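Local atomic coordinates of ABC transporter substrate-binding protein (Bradyrhizobium japonicum, PDB entry 4I1D), a protein that probably binds small organic solutes in the periplasm for uptake by an ABC transporter, and can hold d-malate in a pocket. Residues A[64-69]-A[303-307]; A[74-79]-A[234-238]; A[101-107]-A[227-233]; A[121-125]-A[222-227]. All coordinates share one frame; numbering follows the deposited sequence.

Contact 1. Residues A[64-69]-A[303-307]; sequences TGYCLR and YAWWS. With SO4 (sulfate ion), chain H.
T64 lays its CB over one face of the Y303 ring, a CH-pi contact with CB 3.9 Å from the ring centroid, and the two side chains cross at about a right angle. G65 brings bare backbone to the same ring, its N 3.3 Å from Y303 CD1; a CB on this residue would collide with that atom. One turn on, L68 reaches back with CD1, which rests 3.7 Å from Y303 CB and also touches S307 OG. R69 bends at chi3 (-84°) to carry NH2 to W306 O, a weak bond of 3.2 Å, while its main partners are E312 and E315. Within 303-307, S307 OG and S307 N both donate to Y303 O. Replacing Y303 by an alanine is likely to leave T64 CB without its ring and S230 N without the hydroxyl it bonds. Helix 64-72, following strand 59-63, thus packs through a glycine against the short helix 303-306, within the periplasmic-binding-protein fold of this family.

Contact 2. Residues A[74-79]-A[234-238]; sequences GLIEKL and CILKG
E77 N donates to I235 O at 2.9 Å with an N-H...O angle of 165°, and K237 N donates to L75 O at 3.0 Å and 172°. The two bonds flank I76 and L236, whose backbones form a single bridge. A water extends the pairing: it accepts from I235 N at 2.8 Å and probably donates to E77 O. The E77 side chain, bent at chi2 (-83°), folds back over the 234-238 backbone, so that OE2 takes a weak bond from G238 N at 3.4 Å. The side chains of E77 and K237 cross at about a right angle, the carboxylate lying against the aliphatic part of the lysine with OE2 3.5 Å from K237 CD; the charged ends stay apart, E77 OE1 being 5.3 Å from K237 NZ. Farther out the contact turns apolar. I76 places CD1 3.7 Å from C234 CB, and L79 CD2 meets I235 CD1 at 3.9 Å. Helix 242-252 adds L242 and L249 to the side of I235, whereas W43 of helix 43-51 touches I76; L75 packs on P309 of the second subunit. G74, at positive phi, is the C-prime residue of a Schellman motif that ends the preceding helix, and the chain leaving it forms a single beta bridge with L236, just past the end of strand 219-235.

Contact 3. Residues A[101-107]-A[227-233]; sequences SYEFYSS and ILQSTSL
Y102 and E103 both face T231 in a classic beta bulge, which interrupts an otherwise regular antiparallel pairing of strands 100-112 and 219-235 in the central sheet. At the bulge Y102 N donates to T231 O (2.8 Å) and T231 N to E103 O; beyond it, Y105 with Q229 and S107 with I227 form hydrogen-bonded pairs, each closed by two backbone bonds. The Y102 ring swings out with CG anti to the backbone N (chi1 -177°), and L233 CD2 sits over the centre of its face, 3.6 Å from the centroid; the Y102 hydroxyl bonds Q18. On the face shared by F104 and S230, S230 CB lies over the F104 ring, while S230 OG turns to T64. L228 CD1 packs 4.0 Å from F104 CB on the same side. Y105 and Q229 occupy the other face: Q229 CB covers the Y105 ring toward its rim, 4.0 Å from the centroid, and T231 N approaches the ring edge in plane. W205, a residue of the malate pocket, meets Y105 edge-to-face, which links this part of the sheet to that pocket; the Y105 side chain is about 9 Å from that of R208. E103, bent at chi2 (84°), curls its carboxylate over T231, where OE1 stands 2.5 Å from T231 OG1, a hydroxyl that also hydrogen-bonds D61 OD1, so that its one proton has two carboxylates within reach.

Contact 4. Residues A[121-125]-A[222-227]; sequences PNSWV and TYNQGI. With SO4 (sulfate ion), chain K.
W124 is held to Q225 at two points: its indole NE1 donates to Q225 O at 2.7 Å, and its backbone N to Q225 OE1 at 2.9 Å. The NE1 donor stands above the carbonyl plane of Q225, 36° out of it. Beyond CG the Q225 side chain is extended and slides past W124 in the opposite direction, the amide lying 25° from the indole plane, with OE1 also 3.3 Å from S123 CB. Farther along, N224 CG is anti to the backbone N (chi1 -166°), and ND2 gives N122 O a bond of 2.8 Å that leaves nearly in the amide plane of N224. T222 OG1 accepts from N224 N at 2.9 Å, while a sulfate, probably from the crystallisation liquor, takes a weak bond from N122 ND2. Helix 146-153 packs on the indole through A149, M152 and A153. A phenylalanine replacing W124 would probably leave Q225 O without its indole donor. S123 is the N-cap of helix 124-128, its OG bonding D126 N; the start of this helix is thereby clasped to an ST turn at T222 and the type II beta turn Y223-G226, at the corner that breaks strand 219-235.

Strand 219-235 runs through the set: contact 2 takes its end, contact 3 its middle and contact 4 the corner nearer its start. Contact 3 is the buried core, sheet pairing near the chain's centre, whereas the other three are partly buried; contacts 2 and 4, with centres 36 Å apart, lie on opposite sides of that centre. Contact 1 joins the core through T64 OG1, which probably hydrogen-bonds the hydroxyls of S230 and S232 of contact 3, and meets contact 2 where C67 packs on I76 and C234. Chemistry follows place: continuous backbone bonding in contact 3, one bridge and a water in contact 2, side-chain amides and an indole in contact 4, and chiefly ring and methyl packing in contact 1.

Contact 1. Residues A[64-69]-A[303-307]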
loop_
_atom_site.group_PDB
_atom_site.type_symbol
_atom_site.label_atom_id
_atom_site.label_comp_id
_atom_site.label_asym_id
_atom_site.label_seq_id
_atom_site.Cartn_x
_atom_site.Cartn_y
_atom_site.Cartn_z
ATOM N N THR A 64 -29.308 16.645 -17.415
ATOM C CA THR A 64 -29.081 17.627 -18.456
ATOM C C THR A 64 -27.674 18.239 -18.411
ATOM O O THR A 64 -27.084 18.539 -19.448
ATOM C CB THR A 64 -30.175 18.706 -18.359
ATOM O OG1 THR A 64 -31.452 18.071 -18.491
ATOM C CG2 THR A 64 -30.023 19.750 -19.430
ATOM N N GLY A 65 -27.129 18.397 -17.213
ATOM C CA GLY A 65 -25.816 19.004 -17.061
ATOM C C GLY A 65 -24.705 18.210 -17.723
ATOM O O GLY A 65 -23.727 18.785 -18.199
ATOM N N TYR A 66 -24.856 16.887 -17.755
ATOM C CA TYR A 66 -23.870 16.018 -18.393
ATOM C C TYR A 66 -23.914 16.161 -19.905
ATOM O O TYR A 66 -22.908 15.964 -20.587
ATOM C CB TYR A 66 -24.087 14.553 -17.999
ATOM C CG TYR A 66 -23.946 14.291 -16.517
ATOM C CD1 TYR A 66 -23.072 15.037 -15.745
ATOM C CD2 TYR A 66 -24.697 13.310 -15.889
ATOM C CE1 TYR A 66 -22.947 14.812 -14.389
ATOM C CE2 TYR A 66 -24.579 13.076 -14.532
ATOM C CZ TYR A 66 -23.702 13.829 -13.786
ATOM O OH TYR A 66 -23.578 13.606 -12.430
ATOM N N CYS A 67 -25.086 16.497 -20.431
ATOM C CA CYS A 67 -25.209 16.763 -21.857
ATOM C C CYS A 67 -24.396 17.978 -22.227
ATOM O O CYS A 67 -23.748 17.993 -23.269
ATOM C CB CYS A 67 -26.668 16.968 -22.258
ATOM S SG CYS A 67 -27.670 15.501 -21.990
ATOM N N LEU A 68 -24.421 18.997 -21.368
ATOM C CA LEU A 68 -23.649 20.210 -21.617
ATOM C C LEU A 68 -22.156 19.902 -21.585
ATOM O O LEU A 68 -21.412 20.301 -22.487
ATOM C CB LEU A 68 -23.990 21.315 -20.602
ATOM C CG LEU A 68 -25.474 21.595 -20.322
ATOM C CD1 LEU A 68 -25.640 22.763 -19.345
ATOM C CD2 LEU A 68 -26.230 21.877 -21.601
ATOM N N ARG A 69 -21.723 19.191 -20.547
ATOM C CA ARG A 69 -20.319 18.804 -20.408
ATOM C C ARG A 69 -19.886 17.951 -21.593
ATOM O O ARG A 69 -18.894 18.247 -22.260
ATOM C CB ARG A 69 -20.091 18.029 -19.105
ATOM C CG ARG A 69 -19.535 18.860 -17.955
ATOM C CD ARG A 69 -18.961 17.978 -16.834
ATOM N NE ARG A 69 -19.981 17.510 -15.892
ATOM C CZ ARG A 69 -20.248 18.084 -14.718
ATOM N NH1 ARG A 69 -21.195 17.581 -13.935
ATOM N NH2 ARG A 69 -19.571 19.160 -14.321
ATOM N N TYR A 303 -28.023 23.991 -14.653
ATOM C CA TYR A 303 -27.038 23.114 -15.273
ATOM C C TYR A 303 -25.864 23.878 -15.873
ATOM O O TYR A 303 -24.760 23.351 -15.950
ATOM C CB TYR A 303 -27.716 22.192 -16.300
ATOM C CG TYR A 303 -28.647 21.258 -15.586
ATOM C CD1 TYR A 303 -28.144 20.276 -14.736
ATOM C CD2 TYR A 303 -30.025 21.397 -15.691
ATOM C CE1 TYR A 303 -28.987 19.428 -14.043
ATOM C CE2 TYR A 303 -30.876 20.562 -15.003
ATOM C CZ TYR A 303 -30.356 19.575 -14.180
ATOM O OH TYR A 303 -31.207 18.730 -13.489
ATOM N N ALA A 304 -26.098 25.122 -16.277
ATOM C CA ALA A 304 -25.010 25.981 -16.718
ATOM C C ALA A 304 -24.023 26.211 -15.569
ATOM O O ALA A 304 -22.817 26.204 -15.776
ATOM C CB ALA A 304 -25.543 27.313 -17.246
ATOM N N TRP A 305 -24.528 26.407 -14.358
ATOM C CA TRP A 305 -23.617 26.590 -13.223
ATOM C C TRP A 305 -22.876 25.293 -12.890
ATOM O O TRP A 305 -21.648 25.300 -12.767
ATOM C CB TRP A 305 -24.311 27.145 -11.972
ATOM C CG TRP A 305 -23.301 27.440 -10.860
ATOM C CD1 TRP A 305 -22.602 28.604 -10.667
ATOM C CD2 TRP A 305 -22.865 26.539 -9.828
ATOM N NE1 TRP A 305 -21.768 28.483 -9.575
ATOM C CE2 TRP A 305 -21.912 27.226 -9.044
ATOM C CE3 TRP A 305 -23.191 25.222 -9.490
ATOM C CZ2 TRP A 305 -21.283 26.639 -7.950
ATOM C CZ3 TRP A 305 -22.565 24.641 -8.392
ATOM C CH2 TRP A 305 -21.624 25.352 -7.637
ATOM N N TRP A 306 -23.615 24.185 -12.770
ATOM C CA TRP A 306 -23.008 22.905 -12.399
ATOM C C TRP A 306 -21.970 22.381 -13.392
ATOM O O TRP A 306 -21.027 21.686 -13.002
ATOM C CB TRP A 306 -24.072 21.834 -12.130
ATOM C CG TRP A 306 -24.590 21.928 -10.750
ATOM C CD1 TRP A 306 -25.815 22.370 -10.366
ATOM C CD2 TRP A 306 -23.875 21.616 -9.552
ATOM N NE1 TRP A 306 -25.918 22.340 -8.991
ATOM C CE2 TRP A 306 -24.736 21.882 -8.469
ATOM C CE3 TRP A 306 -22.588 21.134 -9.287
ATOM C CZ2 TRP A 306 -24.360 21.669 -7.142
ATOM C CZ3 TRP A 306 -22.213 20.931 -7.962
ATOM C CH2 TRP A 306 -23.095 21.196 -6.913
ATOM N N SER A 307 -22.147 22.712 -14.666
ATOM C CA SER A 307 -21.245 22.252 -15.716
ATOM C C SER A 307 -20.127 23.260 -16.010
ATOM O O SER A 307 -19.322 23.066 -16.924
ATOM C CB SER A 307 -22.044 21.984 -16.995
ATOM O OG SER A 307 -22.643 23.181 -17.475
HETATM S S SO4 H . -29.416 26.347 -16.999
HETATM O O1 SO4 H . -30.528 25.547 -16.483
HETATM O O2 SO4 H . -29.188 25.988 -18.398
HETATM O O3 SO4 H . -29.712 27.774 -16.870
HETATM O O4 SO4 H . -28.212 26.067 -16.221
#

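Contact 2. Residues A[74-79]-A[234-238]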
loop_
_atom_site.group_PDB
_atom_site.type_symbol
_atom_site.label_atom_id
_atom_site.label_comp_id
_atom_site.label_asym_id
_atom_site.label_seq_id
_atom_site.Cartn_x
_atom_site.Cartn_y
_atom_site.Cartn_z
ATOM N N GLY A 74 -16.997 17.111 -27.178
ATOM C CA GLY A 74 -17.112 16.399 -28.442
ATOM C C GLY A 74 -17.618 14.961 -28.334
ATOM O O GLY A 74 -17.340 14.137 -29.206
ATOM N N LEU A 75 -18.372 14.655 -27.281
ATOM C CA LEU A 75 -18.803 13.278 -27.039
ATOM C C LEU A 75 -20.210 12.993 -27.536
ATOM O O LEU A 75 -20.584 11.836 -27.712
ATOM C CB LEU A 75 -18.720 12.931 -25.554
ATOM C CG LEU A 75 -17.337 12.854 -24.915
ATOM C CD1 LEU A 75 -17.465 13.037 -23.404
ATOM C CD2 LEU A 75 -16.647 11.547 -25.253
ATOM N N ILE A 76 -20.996 14.040 -27.748
ATOM C CA ILE A 76 -22.342 13.865 -28.282
ATOM C C ILE A 76 -22.588 14.800 -29.463
ATOM O O ILE A 76 -21.908 15.820 -29.618
ATOM C CB ILE A 76 -23.430 14.057 -27.197
ATOM C CG1 ILE A 76 -23.259 15.397 -26.494
ATOM C CG2 ILE A 76 -23.378 12.925 -26.164
ATOM C CD1 ILE A 76 -24.380 15.701 -25.510
ATOM N N GLU A 77 -23.565 14.445 -30.288
ATOM C CA GLU A 77 -23.797 15.143 -31.547
ATOM C C GLU A 77 -24.378 16.531 -31.353
ATOM O O GLU A 77 -25.234 16.742 -30.493
ATOM C CB GLU A 77 -24.731 14.325 -32.453
ATOM C CG GLU A 77 -24.147 13.015 -32.966
ATOM C CD GLU A 77 -23.277 13.197 -34.194
ATOM O OE1 GLU A 77 -23.310 14.297 -34.786
ATOM O OE2 GLU A 77 -22.562 12.239 -34.570
ATOM N N LYS A 78 -23.902 17.479 -32.154
ATOM C CA LYS A 78 -24.572 18.761 -32.280
ATOM C C LYS A 78 -25.869 18.472 -33.018
ATOM O O LYS A 78 -25.847 17.938 -34.117
ATOM C CB LYS A 78 -23.711 19.732 -33.081
ATOM C CG LYS A 78 -23.556 21.114 -32.446
ATOM C CD LYS A 78 -22.372 21.858 -33.062
ATOM C CE LYS A 78 -21.114 20.980 -33.053
ATOM N NZ LYS A 78 -19.996 21.527 -33.885
ATOM N N LEU A 79 -27.002 18.791 -32.409
ATOM C CA LEU A 79 -28.287 18.448 -33.010
ATOM C C LEU A 79 -28.752 19.450 -34.068
ATOM O O LEU A 79 -28.714 20.666 -33.850
ATOM C CB LEU A 79 -29.362 18.291 -31.934
ATOM C CG LEU A 79 -29.151 17.172 -30.911
ATOM C CD1 LEU A 79 -30.336 17.112 -29.957
ATOM C CD2 LEU A 79 -28.944 15.839 -31.617
ATOM N N CYS A 234 -29.753 12.800 -25.709
ATOM C CA CYS A 234 -28.656 13.196 -26.590
ATOM C C CYS A 234 -28.201 11.959 -27.346
ATOM O O CYS A 234 -28.561 10.839 -26.983
ATOM C CB CYS A 234 -27.488 13.759 -25.791
ATOM S SG CYS A 234 -26.894 12.605 -24.514
ATOM N N ILE A 235 -27.404 12.164 -28.390
ATOM C CA ILE A 235 -27.018 11.100 -29.298
ATOM C C ILE A 235 -25.513 11.023 -29.293
ATOM O O ILE A 235 -24.846 12.054 -29.389
ATOM C CB ILE A 235 -27.491 11.413 -30.729
ATOM C CG1 ILE A 235 -29.014 11.546 -30.768
ATOM C CG2 ILE A 235 -26.993 10.361 -31.716
ATOM C CD1 ILE A 235 -29.553 11.981 -32.129
ATOM N N LEU A 236 -24.965 9.817 -29.175
ATOM C CA LEU A 236 -23.511 9.674 -29.112
ATOM C C LEU A 236 -22.864 10.091 -30.417
ATOM O O LEU A 236 -23.385 9.816 -31.498
ATOM C CB LEU A 236 -23.087 8.251 -28.730
ATOM C CG LEU A 236 -23.103 7.949 -27.227
ATOM C CD1 LEU A 236 -24.512 7.770 -26.767
ATOM C CD2 LEU A 236 -22.291 6.711 -26.895
ATOM N N LYS A 237 -21.737 10.785 -30.315
ATOM C CA LYS A 237 -20.934 11.082 -31.493
ATOM C C LYS A 237 -20.482 9.750 -32.104
ATOM O O LYS A 237 -19.905 8.909 -31.417
ATOM C CB LYS A 237 -19.727 11.935 -31.101
ATOM C CG LYS A 237 -19.209 12.839 -32.206
ATOM C CD LYS A 237 -20.233 13.906 -32.561
ATOM C CE LYS A 237 -19.675 14.891 -33.575
ATOM N NZ LYS A 237 -18.506 15.644 -33.033
ATOM N N GLY A 238 -20.760 9.547 -33.386
ATOM C CA GLY A 238 -20.396 8.302 -34.041
ATOM C C GLY A 238 -21.398 7.174 -33.826
ATOM O O GLY A 238 -21.098 6.006 -34.081
HETATM O O HOH W 1 -26.767 14.886 -28.894
#

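Contact 3. Residues A[101-107]-A[227-233]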
loop_
_atom_site.group_PDB
_atom_site.type_symbol
_atom_site.label_atom_id
_atom_site.label_comp_id
_atom_site.label_asym_id
_atom_site.label_seq_id
_atom_site.Cartn_x
_atom_site.Cartn_y
_atom_site.Cartn_z
ATOM N N SER A 101 -34.743 18.533 -23.429
ATOM C CA SER A 101 -35.331 18.152 -22.141
ATOM C C SER A 101 -36.333 17.014 -22.302
ATOM O O SER A 101 -37.188 17.042 -23.195
ATOM C CB SER A 101 -36.003 19.352 -21.471
ATOM O OG SER A 101 -35.072 20.400 -21.284
ATOM N N TYR A 102 -36.240 16.023 -21.422
ATOM C CA TYR A 102 -36.986 14.776 -21.606
ATOM C C TYR A 102 -38.036 14.559 -20.512
ATOM O O TYR A 102 -39.157 14.156 -20.800
ATOM C CB TYR A 102 -35.996 13.622 -21.676
ATOM C CG TYR A 102 -36.575 12.244 -21.926
ATOM C CD1 TYR A 102 -37.353 11.979 -23.048
ATOM C CD2 TYR A 102 -36.280 11.191 -21.064
ATOM C CE1 TYR A 102 -37.853 10.706 -23.278
ATOM C CE2 TYR A 102 -36.773 9.931 -21.276
ATOM C CZ TYR A 102 -37.556 9.687 -22.386
ATOM O OH TYR A 102 -38.030 8.417 -22.596
ATOM N N GLU A 103 -37.668 14.850 -19.265
ATOM C CA GLU A 103 -38.588 14.765 -18.138
ATOM C C GLU A 103 -38.043 15.546 -16.935
ATOM O O GLU A 103 -36.829 15.705 -16.785
ATOM C CB GLU A 103 -38.799 13.301 -17.754
ATOM C CG GLU A 103 -37.501 12.561 -17.468
ATOM C CD GLU A 103 -36.998 12.747 -16.029
ATOM O OE1 GLU A 103 -35.785 12.571 -15.792
ATOM O OE2 GLU A 103 -37.808 13.051 -15.128
ATOM N N PHE A 104 -38.938 16.027 -16.076
ATOM C CA PHE A 104 -38.527 16.752 -14.881
ATOM C C PHE A 104 -38.794 15.936 -13.625
ATOM O O PHE A 104 -39.847 15.301 -13.508
ATOM C CB PHE A 104 -39.266 18.074 -14.781
ATOM C CG PHE A 104 -38.824 19.088 -15.779
ATOM C CD1 PHE A 104 -39.422 19.151 -17.024
ATOM C CD2 PHE A 104 -37.812 19.990 -15.470
ATOM C CE1 PHE A 104 -39.022 20.098 -17.950
ATOM C CE2 PHE A 104 -37.400 20.932 -16.390
ATOM C CZ PHE A 104 -38.004 20.985 -17.640
ATOM N N TYR A 105 -37.827 15.950 -12.704
ATOM C CA TYR A 105 -37.978 15.341 -11.384
ATOM C C TYR A 105 -37.488 16.299 -10.318
ATOM O O TYR A 105 -36.781 17.256 -10.624
ATOM C CB TYR A 105 -37.189 14.038 -11.292
ATOM C CG TYR A 105 -35.691 14.163 -11.508
ATOM C CD1 TYR A 105 -34.801 14.115 -10.441
ATOM C CD2 TYR A 105 -35.167 14.305 -12.779
ATOM C CE1 TYR A 105 -33.421 14.200 -10.645
ATOM C CE2 TYR A 105 -33.799 14.401 -12.990
ATOM C CZ TYR A 105 -32.932 14.343 -11.925
ATOM O OH TYR A 105 -31.578 14.432 -12.162
ATOM N N SER A 106 -37.845 16.030 -9.065
ATOM C CA SER A 106 -37.434 16.894 -7.965
ATOM C C SER A 106 -36.724 16.133 -6.857
ATOM O O SER A 106 -37.050 14.977 -6.576
ATOM C CB SER A 106 -38.640 17.625 -7.380
ATOM O OG SER A 106 -39.300 18.390 -8.371
ATOM N N SER A 107 -35.748 16.796 -6.239
ATOM C CA SER A 107 -35.236 16.365 -4.948
ATOM C C SER A 107 -36.065 17.110 -3.919
ATOM O O SER A 107 -36.133 18.325 -3.957
ATOM C CB SER A 107 -33.759 16.724 -4.793
ATOM O OG SER A 107 -32.963 15.967 -5.694
ATOM N N ILE A 227 -35.776 20.964 -5.162
ATOM C CA ILE A 227 -34.861 21.287 -6.249
ATOM C C ILE A 227 -35.353 20.630 -7.551
ATOM O O ILE A 227 -35.350 19.400 -7.693
ATOM C CB ILE A 227 -33.419 20.852 -5.936
ATOM C CG1 ILE A 227 -32.906 21.540 -4.669
ATOM C CG2 ILE A 227 -32.514 21.178 -7.109
ATOM C CD1 ILE A 227 -33.393 20.898 -3.399
ATOM N N LEU A 228 -35.792 21.466 -8.489
ATOM C CA LEU A 228 -36.390 20.990 -9.736
ATOM C C LEU A 228 -35.307 20.709 -10.773
ATOM O O LEU A 228 -34.517 21.594 -11.123
ATOM C CB LEU A 228 -37.389 22.012 -10.277
ATOM C CG LEU A 228 -38.079 21.631 -11.585
ATOM C CD1 LEU A 228 -38.727 20.234 -11.493
ATOM C CD2 LEU A 228 -39.098 22.687 -11.933
ATOM N N GLN A 229 -35.275 19.474 -11.255
ATOM C CA GLN A 229 -34.213 19.023 -12.140
ATOM C C GLN A 229 -34.789 18.311 -13.354
ATOM O O GLN A 229 -36.001 18.111 -13.438
ATOM C CB GLN A 229 -33.286 18.082 -11.378
ATOM C CG GLN A 229 -32.631 18.742 -10.169
ATOM C CD GLN A 229 -32.188 17.720 -9.131
ATOM O OE1 GLN A 229 -32.776 17.612 -8.045
ATOM N NE2 GLN A 229 -31.161 16.957 -9.466
ATOM N N SER A 230 -33.923 17.920 -14.288
ATOM C CA SER A 230 -34.381 17.240 -15.494
ATOM C C SER A 230 -33.309 16.350 -16.108
ATOM O O SER A 230 -32.110 16.596 -15.949
ATOM C CB SER A 230 -34.799 18.275 -16.543
ATOM O OG SER A 230 -33.656 18.943 -17.057
ATOM N N THR A 231 -33.745 15.326 -16.835
ATOM C CA THR A 231 -32.844 14.638 -17.759
ATOM C C THR A 231 -33.163 15.072 -19.190
ATOM O O THR A 231 -34.250 15.609 -19.471
ATOM C CB THR A 231 -32.931 13.099 -17.650
ATOM O OG1 THR A 231 -34.286 12.683 -17.840
ATOM C CG2 THR A 231 -32.429 12.619 -16.274
ATOM N N SER A 232 -32.202 14.854 -20.080
ATOM C CA SER A 232 -32.354 15.178 -21.492
ATOM C C SER A 232 -31.854 14.018 -22.366
ATOM O O SER A 232 -31.039 13.197 -21.928
ATOM C CB SER A 232 -31.573 16.460 -21.844
ATOM O OG SER A 232 -32.064 17.576 -21.122
ATOM N N LEU A 233 -32.339 13.967 -23.605
ATOM C CA LEU A 233 -31.883 12.980 -24.570
ATOM C C LEU A 233 -30.782 13.595 -25.421
ATOM O O LEU A 233 -30.868 14.768 -25.799
ATOM C CB LEU A 233 -33.036 12.555 -25.465
ATOM C CG LEU A 233 -34.281 12.004 -24.772
ATOM C CD1 LEU A 233 -35.244 11.496 -25.822
ATOM C CD2 LEU A 233 -33.904 10.885 -23.811
#

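Contact 4. Residues A[121-125]-A[222-227]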
loop_
_atom_site.group_PDB
_atom_site.type_symbol
_atom_site.label_atom_id
_atom_site.label_comp_id
_atom_site.label_asym_id
_atom_site.label_seq_id
_atom_site.Cartn_x
_atom_site.Cartn_y
_atom_site.Cartn_z
ATOM N N PRO A 121 -41.971 19.161 8.920
ATOM C CA PRO A 121 -41.014 20.109 8.350
ATOM C C PRO A 121 -41.436 20.447 6.925
ATOM O O PRO A 121 -41.990 19.591 6.240
ATOM C CB PRO A 121 -39.696 19.332 8.368
ATOM C CG PRO A 121 -40.093 17.897 8.460
ATOM C CD PRO A 121 -41.333 17.890 9.289
ATOM N N ASN A 122 -41.187 21.678 6.497
ATOM C CA ASN A 122 -41.751 22.195 5.259
ATOM C C ASN A 122 -40.762 23.047 4.462
ATOM O O ASN A 122 -41.133 23.710 3.490
ATOM C CB ASN A 122 -43.009 23.010 5.579
ATOM C CG ASN A 122 -43.800 23.361 4.338
ATOM O OD1 ASN A 122 -44.026 24.538 4.032
ATOM N ND2 ASN A 122 -44.212 22.339 3.608
ATOM N N SER A 123 -39.501 23.022 4.881
ATOM C CA SER A 123 -38.444 23.775 4.216
ATOM C C SER A 123 -37.103 23.227 4.683
ATOM O O SER A 123 -37.043 22.454 5.641
ATOM C CB SER A 123 -38.542 25.251 4.575
ATOM O OG SER A 123 -38.240 25.439 5.954
ATOM N N TRP A 124 -36.023 23.620 4.022
ATOM C CA TRP A 124 -34.714 23.178 4.478
ATOM C C TRP A 124 -34.371 23.843 5.821
ATOM O O TRP A 124 -33.664 23.268 6.648
ATOM C CB TRP A 124 -33.646 23.370 3.391
ATOM C CG TRP A 124 -34.037 22.602 2.178
ATOM C CD1 TRP A 124 -34.398 23.105 0.963
ATOM C CD2 TRP A 124 -34.209 21.181 2.093
ATOM N NE1 TRP A 124 -34.758 22.078 0.114
ATOM C CE2 TRP A 124 -34.646 20.888 0.788
ATOM C CE3 TRP A 124 -34.003 20.124 2.990
ATOM C CZ2 TRP A 124 -34.885 19.581 0.355
ATOM C CZ3 TRP A 124 -34.255 18.831 2.565
ATOM C CH2 TRP A 124 -34.686 18.574 1.258
ATOM N N VAL A 125 -34.920 25.030 6.056
ATOM C CA VAL A 125 -34.766 25.680 7.352
ATOM C C VAL A 125 -35.277 24.744 8.455
ATOM O O VAL A 125 -34.589 24.501 9.447
ATOM C CB VAL A 125 -35.519 27.013 7.392
ATOM C CG1 VAL A 125 -35.220 27.765 8.694
ATOM C CG2 VAL A 125 -35.149 27.851 6.181
ATOM N N THR A 222 -43.065 17.490 0.443
ATOM C CA THR A 222 -43.539 18.777 -0.041
ATOM C C THR A 222 -42.694 19.195 -1.228
ATOM O O THR A 222 -41.521 18.826 -1.318
ATOM C CB THR A 222 -43.430 19.869 1.041
ATOM O OG1 THR A 222 -43.876 21.118 0.499
ATOM C CG2 THR A 222 -41.986 20.021 1.494
ATOM N N TYR A 223 -43.283 19.950 -2.147
ATOM C CA TYR A 223 -42.499 20.528 -3.229
ATOM C C TYR A 223 -41.869 21.849 -2.768
ATOM O O TYR A 223 -40.967 22.387 -3.418
ATOM C CB TYR A 223 -43.338 20.728 -4.494
ATOM C CG TYR A 223 -43.497 19.475 -5.349
ATOM C CD1 TYR A 223 -42.397 18.890 -5.978
ATOM C CD2 TYR A 223 -44.747 18.900 -5.542
ATOM C CE1 TYR A 223 -42.531 17.751 -6.755
ATOM C CE2 TYR A 223 -44.899 17.758 -6.329
ATOM C CZ TYR A 223 -43.792 17.192 -6.930
ATOM O OH TYR A 223 -43.955 16.068 -7.706
ATOM N N ASN A 224 -42.332 22.366 -1.636
ATOM C CA ASN A 224 -41.773 23.628 -1.151
ATOM C C ASN A 224 -40.257 23.543 -0.988
ATOM O O ASN A 224 -39.750 22.671 -0.287
ATOM C CB ASN A 224 -42.420 24.071 0.154
ATOM C CG ASN A 224 -42.096 25.511 0.493
ATOM O OD1 ASN A 224 -42.151 26.388 -0.373
ATOM N ND2 ASN A 224 -41.740 25.764 1.748
ATOM N N GLN A 225 -39.546 24.443 -1.658
ATOM C CA GLN A 225 -38.082 24.473 -1.625
ATOM C C GLN A 225 -37.458 23.218 -2.218
ATOM O O GLN A 225 -36.289 22.916 -1.961
ATOM C CB GLN A 225 -37.550 24.709 -0.205
ATOM C CG GLN A 225 -37.929 26.069 0.380
ATOM C CD GLN A 225 -36.919 26.570 1.401
ATOM O OE1 GLN A 225 -36.322 25.785 2.142
ATOM N NE2 GLN A 225 -36.705 27.885 1.427
ATOM N N GLY A 226 -38.234 22.484 -3.009
ATOM C CA GLY A 226 -37.689 21.345 -3.725
ATOM C C GLY A 226 -36.688 21.837 -4.748
ATOM O O GLY A 226 -36.721 23.002 -5.142
ATOM N N ILE A 227 -35.776 20.964 -5.162
ATOM C CA ILE A 227 -34.861 21.287 -6.249
ATOM C C ILE A 227 -35.353 20.630 -7.551
ATOM O O ILE A 227 -35.350 19.400 -7.693
ATOM C CB ILE A 227 -33.419 20.852 -5.936
ATOM C CG1 ILE A 227 -32.906 21.540 -4.669
ATOM C CG2 ILE A 227 -32.514 21.178 -7.109
ATOM C CD1 ILE A 227 -33.393 20.898 -3.399
HETATM S S SO4 K . -47.051 22.177 0.775
HETATM O O1 SO4 K . -48.500 22.329 0.879
HETATM O O2 SO4 K . -46.723 21.367 -0.405
HETATM O O3 SO4 K . -46.430 23.502 0.676
HETATM O O4 SO4 K . -46.584 21.486 1.973
#